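Long-range contacts in ABC transporter (Thermotoga maritima, PDB 1JI0), which binds ATP and is probably the ATP-hydrolysing subunit of a transporter for branched-chain amino acids: residues S3-E8 / K28-Q33; Q10-Y15 / V56-G61; I63-Q68 / N79-A84. One frame throughout, in Å; residues are numbered along the deposited sequence.

Contact 1: residues S3-E8 / K28-Q33; sequences SDIVLE and KVPRGQ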
loop_
_atom_site.group_PDB
_atom_site.type_symbol
_atom_site.label_atom_id
_atom_site.label_comp_id
_atom_site.label_asym_id
_atom_site.label_seq_id
_atom_site.Cartn_x
_atom_site.Cartn_y
_atom_site.Cartn_z
ATOM N N SER A 3 -11.881 14.266 -4.019
ATOM C CA SER A 3 -11.041 14.798 -5.079
ATOM C C SER A 3 -10.606 13.775 -6.114
ATOM O O SER A 3 -10.597 12.574 -5.852
ATOM C CB SER A 3 -9.797 15.428 -4.466
ATOM O OG SER A 3 -8.911 15.870 -5.470
ATOM N N ASP A 4 -10.248 14.264 -7.297
ATOM C CA ASP A 4 -9.746 13.396 -8.352
ATOM C C ASP A 4 -8.343 12.940 -7.923
ATOM O O ASP A 4 -7.808 11.964 -8.442
ATOM C CB ASP A 4 -9.660 14.158 -9.668
ATOM C CG ASP A 4 -8.934 13.376 -10.737
ATOM O OD1 ASP A 4 -9.393 12.262 -11.070
ATOM O OD2 ASP A 4 -7.898 13.870 -11.236
ATOM N N ILE A 5 -7.748 13.676 -6.985
ATOM C CA ILE A 5 -6.428 13.338 -6.441
ATOM C C ILE A 5 -6.736 12.934 -5.007
ATOM O O ILE A 5 -6.947 13.796 -4.154
ATOM C CB ILE A 5 -5.460 14.565 -6.437
ATOM C CG1 ILE A 5 -5.162 15.010 -7.875
ATOM C CG2 ILE A 5 -4.143 14.203 -5.723
ATOM C CD1 ILE A 5 -4.524 13.905 -8.746
ATOM N N VAL A 6 -6.792 11.630 -4.744
ATOM C CA VAL A 6 -7.115 11.161 -3.400
ATOM C C VAL A 6 -6.057 11.517 -2.371
ATOM O O VAL A 6 -6.374 11.775 -1.209
ATOM C CB VAL A 6 -7.352 9.630 -3.360
ATOM C CG1 VAL A 6 -8.465 9.256 -4.318
ATOM C CG2 VAL A 6 -6.071 8.891 -3.709
ATOM N N LEU A 7 -4.798 11.541 -2.790
ATOM C CA LEU A 7 -3.725 11.876 -1.871
ATOM C C LEU A 7 -2.667 12.707 -2.561
ATOM O O LEU A 7 -2.186 12.347 -3.641
ATOM C CB LEU A 7 -3.069 10.609 -1.316
ATOM C CG LEU A 7 -1.990 10.889 -0.262
ATOM C CD1 LEU A 7 -2.656 11.147 1.096
ATOM C CD2 LEU A 7 -1.052 9.699 -0.171
ATOM N N GLU A 8 -2.321 13.830 -1.946
ATOM C CA GLU A 8 -1.278 14.687 -2.486
ATOM C C GLU A 8 -0.297 15.044 -1.379
ATOM O O GLU A 8 -0.689 15.508 -0.307
ATOM C CB GLU A 8 -1.850 15.971 -3.088
ATOM C CG GLU A 8 -0.768 16.831 -3.741
ATOM C CD GLU A 8 -1.295 18.121 -4.335
ATOM O OE1 GLU A 8 -2.505 18.399 -4.187
ATOM O OE2 GLU A 8 -0.494 18.862 -4.947
ATOM N N LYS A 28 1.399 12.507 -6.008
ATOM C CA LYS A 28 -0.044 12.582 -6.191
ATOM C C LYS A 28 -0.525 11.182 -6.509
ATOM O O LYS A 28 0.126 10.454 -7.257
ATOM C CB LYS A 28 -0.409 13.530 -7.335
ATOM C CG LYS A 28 -0.151 14.988 -7.018
ATOM C CD LYS A 28 -0.737 15.891 -8.092
ATOM C CE LYS A 28 -0.358 17.340 -7.854
ATOM N NZ LYS A 28 -0.852 18.203 -8.965
ATOM N N VAL A 29 -1.640 10.785 -5.909
ATOM C CA VAL A 29 -2.212 9.464 -6.166
ATOM C C VAL A 29 -3.631 9.724 -6.676
ATOM O O VAL A 29 -4.538 9.989 -5.889
ATOM C CB VAL A 29 -2.265 8.611 -4.873
ATOM C CG1 VAL A 29 -2.720 7.201 -5.204
ATOM C CG2 VAL A 29 -0.879 8.588 -4.202
ATOM N N PRO A 30 -3.828 9.680 -8.010
ATOM C CA PRO A 30 -5.144 9.921 -8.619
ATOM C C PRO A 30 -6.160 8.830 -8.306
ATOM O O PRO A 30 -5.805 7.655 -8.167
ATOM C CB PRO A 30 -4.833 9.994 -10.124
ATOM C CG PRO A 30 -3.352 10.393 -10.164
ATOM C CD PRO A 30 -2.788 9.546 -9.047
ATOM N N ARG A 31 -7.424 9.235 -8.216
ATOM C CA ARG A 31 -8.520 8.324 -7.924
ATOM C C ARG A 31 -8.555 7.182 -8.930
ATOM O O ARG A 31 -8.429 7.409 -10.133
ATOM C CB ARG A 31 -9.856 9.084 -7.956
ATOM C CG ARG A 31 -11.110 8.206 -7.771
ATOM C CD ARG A 31 -12.333 9.072 -7.483
ATOM N NE ARG A 31 -12.097 9.899 -6.298
ATOM C CZ ARG A 31 -12.147 9.453 -5.043
ATOM N NH1 ARG A 31 -12.446 8.188 -4.795
ATOM N NH2 ARG A 31 -11.847 10.261 -4.033
ATOM N N GLY A 32 -8.716 5.960 -8.427
ATOM C CA GLY A 32 -8.801 4.788 -9.284
ATOM C C GLY A 32 -7.505 4.274 -9.878
ATOM O O GLY A 32 -7.520 3.328 -10.661
ATOM N N GLN A 33 -6.378 4.878 -9.517
ATOM C CA GLN A 33 -5.103 4.428 -10.064
ATOM C C GLN A 33 -4.239 3.689 -9.056
ATOM O O GLN A 33 -4.510 3.691 -7.852
ATOM C CB GLN A 33 -4.300 5.623 -10.600
ATOM C CG GLN A 33 -4.860 6.253 -11.864
ATOM C CD GLN A 33 -3.965 7.356 -12.398
ATOM O OE1 GLN A 33 -2.771 7.386 -12.113
ATOM N NE2 GLN A 33 -4.535 8.262 -13.182
HETATM O O HOH W 1 -8.344 9.820 -11.724
#
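Val-29 meets Leu-7 and Val-6 on the buried side of an antiparallel strand pair, where the contact is tight. Leu-7 and Val-29 are a hydrogen-bonded pair whose side chains run side by side, Leu-7 CB 4.1 Å from Val-29 CG2, with Leu-193 packed against both. Val-29 N donates to Leu-7 O at 2.8 Å. Val-6 and Leu-7 together face Val-29, a classic beta bulge; both their amides turn to Val-29 O, but these bonds are weak and, as the place of that oxygen is less sure, doubtful. The bulge shifts the register by one, so that Ile-5 pairs with Pro-30, where a type II turn begins.

Past the turn's first residue, Arg-31 does the gripping. Its backbone N points almost straight at Asp-4 O (2.8 Å, 172° at the hydrogen). The side chain starts out with CG anti to N (chi1 175°) and then bends at chi3 (-57°), which brings the guanidinium back alongside Ser-3. NE at 3.1 Å and NH2 at 3.2 Å both donate to Ser-3 O, which lies near the guanidinium plane, while Val-6 CG1 sits over one face.

The solvent side is looser. A water joins Asp-4 OD1 to Arg-31 O. Glu-8 and Lys-28 lie extended beside each other, Glu-8 CG 3.8 Å from Lys-28 CG. Even so, Glu-8 OE2 stays 4.1 Å from Lys-28 NZ, too far for a salt bridge; that oxygen also accepts from Gln-10 NE2. With an alanine at Glu-8, the Lys-28 chain is likely to lose its flanking partner and a nearby opposite charge, and Gln-10 its acceptor.

Backbone bonds thus join strand 5-16 to strand 25-30, and Arg-31 holds the loop at Ser-3 just before it; Glu-8 and Lys-28 probably add only a modest attraction.

Contact 2: residues Q10-Y15 / V56-G61; sequences QSLHVY and VRAQKG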
loop_
_atom_site.group_PDB
_atom_site.type_symbol
_atom_site.label_atom_id
_atom_site.label_comp_id
_atom_site.label_asym_id
_atom_site.label_seq_id
_atom_site.Cartn_x
_atom_site.Cartn_y
_atom_site.Cartn_z
ATOM N N GLN A 10 2.914 17.384 -0.494
ATOM C CA GLN A 10 3.606 18.568 -0.995
ATOM C C GLN A 10 4.862 18.867 -0.184
ATOM O O GLN A 10 4.798 18.987 1.037
ATOM C CB GLN A 10 2.687 19.794 -0.951
ATOM C CG GLN A 10 1.314 19.581 -1.563
ATOM C CD GLN A 10 0.489 20.856 -1.587
ATOM O OE1 GLN A 10 0.509 21.644 -0.637
ATOM N NE2 GLN A 10 -0.249 21.060 -2.672
ATOM N N SER A 11 5.993 18.985 -0.876
ATOM C CA SER A 11 7.283 19.289 -0.255
ATOM C C SER A 11 7.428 18.691 1.142
ATOM O O SER A 11 7.751 19.397 2.097
ATOM C CB SER A 11 7.473 20.809 -0.182
ATOM O OG SER A 11 7.347 21.399 -1.470
ATOM N N LEU A 12 7.185 17.388 1.249
ATOM C CA LEU A 12 7.264 16.682 2.518
ATOM C C LEU A 12 8.692 16.508 3.011
ATOM O O LEU A 12 9.577 16.110 2.256
ATOM C CB LEU A 12 6.608 15.303 2.398
ATOM C CG LEU A 12 6.777 14.336 3.579
ATOM C CD1 LEU A 12 6.131 14.914 4.823
ATOM C CD2 LEU A 12 6.165 12.985 3.238
ATOM N N HIS A 13 8.899 16.820 4.289
ATOM C CA HIS A 13 10.199 16.677 4.940
ATOM C C HIS A 13 9.980 15.856 6.194
ATOM O O HIS A 13 9.050 16.115 6.955
ATOM C CB HIS A 13 10.781 18.042 5.324
ATOM C CG HIS A 13 11.550 18.697 4.224
ATOM N ND1 HIS A 13 12.884 18.441 3.995
ATOM C CD2 HIS A 13 11.160 19.558 3.255
ATOM C CE1 HIS A 13 13.284 19.113 2.930
ATOM N NE2 HIS A 13 12.256 19.799 2.461
ATOM N N VAL A 14 10.822 14.853 6.404
ATOM C CA VAL A 14 10.693 14.025 7.591
ATOM C C VAL A 14 12.057 13.822 8.224
ATOM O O VAL A 14 13.009 13.401 7.563
ATOM C CB VAL A 14 10.071 12.657 7.273
ATOM C CG1 VAL A 14 10.019 11.802 8.535
ATOM C CG2 VAL A 14 8.661 12.848 6.719
ATOM N N TYR A 15 12.137 14.147 9.510
ATOM C CA TYR A 15 13.366 14.020 10.283
ATOM C C TYR A 15 13.067 13.157 11.491
ATOM O O TYR A 15 12.063 13.359 12.164
ATOM C CB TYR A 15 13.826 15.378 10.809
ATOM C CG TYR A 15 14.193 16.424 9.784
ATOM C CD1 TYR A 15 15.526 16.658 9.446
ATOM C CD2 TYR A 15 13.216 17.254 9.230
ATOM C CE1 TYR A 15 15.878 17.708 8.592
ATOM C CE2 TYR A 15 13.554 18.298 8.378
ATOM C CZ TYR A 15 14.884 18.526 8.066
ATOM O OH TYR A 15 15.219 19.591 7.259
ATOM N N VAL A 56 4.844 9.005 11.990
ATOM C CA VAL A 56 6.095 9.720 12.183
ATOM C C VAL A 56 5.746 11.168 11.864
ATOM O O VAL A 56 4.846 11.420 11.065
ATOM C CB VAL A 56 7.211 9.192 11.251
ATOM C CG1 VAL A 56 6.822 9.369 9.797
ATOM C CG2 VAL A 56 8.506 9.918 11.537
ATOM N N ARG A 57 6.432 12.116 12.487
ATOM C CA ARG A 57 6.125 13.523 12.269
ATOM C C ARG A 57 6.659 14.146 10.986
ATOM O O ARG A 57 7.772 13.856 10.544
ATOM C CB ARG A 57 6.613 14.361 13.455
ATOM C CG ARG A 57 6.233 15.830 13.354
ATOM C CD ARG A 57 6.901 16.662 14.435
ATOM N NE ARG A 57 6.670 18.089 14.237
ATOM C CZ ARG A 57 5.481 18.673 14.328
ATOM N NH1 ARG A 57 5.370 19.979 14.126
ATOM N NH2 ARG A 57 4.405 17.955 14.629
ATOM N N ALA A 58 5.848 15.023 10.401
ATOM C CA ALA A 58 6.227 15.737 9.192
ATOM C C ALA A 58 6.632 17.136 9.645
ATOM O O ALA A 58 5.783 17.943 10.010
ATOM C CB ALA A 58 5.044 15.811 8.234
ATOM N N GLN A 59 7.933 17.408 9.625
ATOM C CA GLN A 59 8.469 18.698 10.054
ATOM C C GLN A 59 8.161 19.821 9.067
ATOM O O GLN A 59 8.128 20.994 9.437
ATOM C CB GLN A 59 9.989 18.600 10.227
ATOM C CG GLN A 59 10.479 17.292 10.843
ATOM C CD GLN A 59 10.131 17.155 12.311
ATOM O OE1 GLN A 59 10.650 16.273 13.004
ATOM N NE2 GLN A 59 9.247 18.026 12.795
ATOM N N LYS A 60 7.947 19.463 7.808
ATOM C CA LYS A 60 7.663 20.461 6.793
ATOM C C LYS A 60 6.823 19.856 5.673
ATOM O O LYS A 60 6.883 18.654 5.429
ATOM C CB LYS A 60 8.981 21.007 6.243
ATOM C CG LYS A 60 9.053 22.521 6.185
ATOM C CD LYS A 60 10.496 23.003 6.047
ATOM C CE LYS A 60 11.338 22.596 7.256
ATOM N NZ LYS A 60 10.811 23.171 8.530
ATOM N N GLY A 61 6.038 20.700 5.008
ATOM C CA GLY A 61 5.188 20.239 3.922
ATOM C C GLY A 61 3.822 19.777 4.392
ATOM O O GLY A 61 3.519 19.816 5.586
#
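His-13 and Lys-60 form the one bridged pair here, antiparallel and hydrogen-bonded. The firm polar link is main chain: His-13 N donates to Lys-60 O at 3.0 Å. His-13 O in turn takes a weak, bent bond from Gln-59 N (3.2 Å, 126°). Two CA-H...O contacts lengthen the seam: Leu-12 CA lies against Lys-60 O, and Gly-61 CA is 3.3 Å from Ser-11 O. Gly-61 lies so close to strand 5-16 that a CB would run into Gln-10 O and Ser-11 O.

Apolar contacts fill the buried side. Leu-12 CD1 rests 3.7 Å from Ala-58 CB. Val-14 and Val-56 reach toward each other tip to tip, CG1 of Val-14 being 3.9 Å from CG2 of Val-56; each of these branches stands anti to its own backbone N. On the other side, His-13 CB meets Lys-60 CB at 3.6 Å; the imidazole lies obliquely beside Lys-60 CB, and its ND1 is hydrogen-bonded to His-20 NE2.

Helix 45-52, which begins within the Walker A motif, lies against the valines: Val-14 touches Ala-51 and the ATP-binding Thr-47, Val-56 touches Ser-50 and Ala-51. The side chain of Val-14 is about 8 Å from the bound ATP, so this seam joins strand 5-16 to the chain leading into strand 60-65 just behind the nucleotide pocket.

Contact 3: residues I63-Q68 / N79-A84; sequences IIFNGQ and NRMGIA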
loop_
_atom_site.group_PDB
_atom_site.type_symbol
_atom_site.label_atom_id
_atom_site.label_comp_id
_atom_site.label_asym_id
_atom_site.label_seq_id
_atom_site.Cartn_x
_atom_site.Cartn_y
_atom_site.Cartn_z
ATOM N N ILE A 63 0.279 16.926 3.718
ATOM C CA ILE A 63 -0.305 15.714 3.182
ATOM C C ILE A 63 -1.785 16.038 3.089
ATOM O O ILE A 63 -2.422 16.374 4.088
ATOM C CB ILE A 63 -0.068 14.526 4.138
ATOM C CG1 ILE A 63 1.440 14.366 4.374
ATOM C CG2 ILE A 63 -0.644 13.247 3.548
ATOM C CD1 ILE A 63 1.824 13.182 5.250
ATOM N N ILE A 64 -2.317 15.962 1.877
ATOM C CA ILE A 64 -3.709 16.283 1.627
ATOM C C ILE A 64 -4.484 15.053 1.168
ATOM O O ILE A 64 -4.140 14.441 0.165
ATOM C CB ILE A 64 -3.797 17.391 0.551
ATOM C CG1 ILE A 64 -2.894 18.561 0.950
ATOM C CG2 ILE A 64 -5.237 17.871 0.404
ATOM C CD1 ILE A 64 -2.681 19.584 -0.149
ATOM N N PHE A 65 -5.515 14.691 1.926
ATOM C CA PHE A 65 -6.364 13.544 1.621
ATOM C C PHE A 65 -7.701 14.094 1.137
ATOM O O PHE A 65 -8.378 14.821 1.872
ATOM C CB PHE A 65 -6.575 12.696 2.876
ATOM C CG PHE A 65 -7.487 11.526 2.669
ATOM C CD1 PHE A 65 -7.173 10.536 1.746
ATOM C CD2 PHE A 65 -8.652 11.399 3.417
ATOM C CE1 PHE A 65 -8.007 9.433 1.572
ATOM C CE2 PHE A 65 -9.492 10.297 3.248
ATOM C CZ PHE A 65 -9.167 9.312 2.324
ATOM N N ASN A 66 -8.073 13.735 -0.092
ATOM C CA ASN A 66 -9.299 14.224 -0.720
ATOM C C ASN A 66 -9.505 15.713 -0.500
ATOM O O ASN A 66 -10.599 16.158 -0.139
ATOM C CB ASN A 66 -10.522 13.457 -0.234
ATOM C CG ASN A 66 -10.725 12.174 -0.990
ATOM O OD1 ASN A 66 -10.709 12.158 -2.224
ATOM N ND2 ASN A 66 -10.926 11.083 -0.261
ATOM N N GLY A 67 -8.437 16.479 -0.709
ATOM C CA GLY A 67 -8.514 17.918 -0.557
ATOM C C GLY A 67 -8.328 18.455 0.846
ATOM O O GLY A 67 -8.165 19.662 1.021
ATOM N N GLN A 68 -8.338 17.577 1.845
ATOM C CA GLN A 68 -8.174 18.014 3.226
ATOM C C GLN A 68 -6.765 17.803 3.780
ATOM O O GLN A 68 -6.190 16.716 3.660
ATOM C CB GLN A 68 -9.181 17.295 4.124
ATOM C CG GLN A 68 -9.086 17.706 5.588
ATOM C CD GLN A 68 -10.133 17.036 6.458
ATOM O OE1 GLN A 68 -10.225 17.306 7.654
ATOM N NE2 GLN A 68 -10.932 16.161 5.859
ATOM N N ASN A 79 -6.852 6.803 10.027
ATOM C CA ASN A 79 -7.335 5.475 9.692
ATOM C C ASN A 79 -8.847 5.513 9.524
ATOM O O ASN A 79 -9.394 4.946 8.578
ATOM C CB ASN A 79 -6.983 4.481 10.793
ATOM C CG ASN A 79 -7.551 3.104 10.525
ATOM O OD1 ASN A 79 -7.102 2.397 9.618
ATOM N ND2 ASN A 79 -8.555 2.718 11.303
ATOM N N ARG A 80 -9.515 6.184 10.457
ATOM C CA ARG A 80 -10.960 6.296 10.401
ATOM C C ARG A 80 -11.428 7.055 9.174
ATOM O O ARG A 80 -12.530 6.835 8.681
HETATM N N MSE A 81 -10.584 7.949 8.672
HETATM C CA MSE A 81 -10.935 8.733 7.497
HETATM C C MSE A 81 -10.985 7.893 6.230
HETATM O O MSE A 81 -11.559 8.312 5.226
HETATM C CB MSE A 81 -9.947 9.879 7.319
HETATM C CG MSE A 81 -10.082 10.926 8.402
HETATM SE SE MSE A 81 -8.907 12.395 8.120
HETATM C CE MSE A 81 -10.100 13.514 7.080
ATOM N N GLY A 82 -10.378 6.715 6.266
ATOM C CA GLY A 82 -10.424 5.870 5.087
ATOM C C GLY A 82 -9.092 5.444 4.513
ATOM O O GLY A 82 -9.059 4.805 3.458
ATOM N N ILE A 83 -7.998 5.792 5.181
ATOM C CA ILE A 83 -6.678 5.392 4.711
ATOM C C ILE A 83 -6.238 4.110 5.410
ATOM O O ILE A 83 -5.950 4.116 6.604
ATOM C CB ILE A 83 -5.615 6.486 4.968
ATOM C CG1 ILE A 83 -5.907 7.708 4.099
ATOM C CG2 ILE A 83 -4.216 5.949 4.649
ATOM C CD1 ILE A 83 -4.855 8.786 4.191
ATOM N N ALA A 84 -6.195 3.014 4.654
ATOM C CA ALA A 84 -5.784 1.716 5.177
ATOM C C ALA A 84 -4.327 1.432 4.829
ATOM O O ALA A 84 -3.888 1.690 3.704
ATOM C CB ALA A 84 -6.668 0.620 4.605
#
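Ile-83 lies over one face of the Phe-65 ring in a CH-pi contact, its CG1 4.0 Å from the ring centroid and 21° off the normal. The two side chains slide past each other in opposite directions, so Ile-83 CD1 continues along the ring to within 3.8 Å of Phe-65 CD1. At the ring's edge, near its plane, Met-81 O approaches CE2 of Phe-65 to 3.5 Å. Over the opposite face sits ND2 of Asn-66. Farther out, the side chains of Met-81 (selenomethionine) and Gln-68 cross at about a right angle, bringing the CE methyl against the amide at NE2, unusually close, a detail of little weight.

Behind these groups, a type I' turn from Phe-65 to Gln-68, closed by paired backbone bonds, sets the phenylalanine and glutamine. CG of Phe-65 stands anti to its N (chi1 177°), which carries the ring across to 79-84. There a Schellman motif at Gly-82 ends helix 75-80 and leads into strand 83-86; Leu-160 touches both Phe-65 and Ile-83.

With no polar bond between the segments, they are joined mainly by packing around the Phe-65 ring, with the Met-81 methyl on the Gln-68 amide beside it, probably a matter of shape more than directed bonds.

Overall arrangement
Contacts 1 and 2 share strand 5-16 of the antiparallel sheet: contact 1 pairs its start with strand 25-30, while contact 2, centred about 19 Å away, pairs its far part with the entry to strand 60-65. Contact 3 joins the other end of 60-65 to the end of helix 75-80 and the start of strand 83-86. All are partly buried, but contacts 1 and 2 each include three exposed residues and contact 3 none. The first two rely on strand hydrogen bonds, the third mainly on apolar and CH-pi packing. Contacts 1 and 3 touch through probable backbone bonds, Glu-8 to Ile-64 and Val-6 to Asn-66. Contact 2 alone lies near ATP.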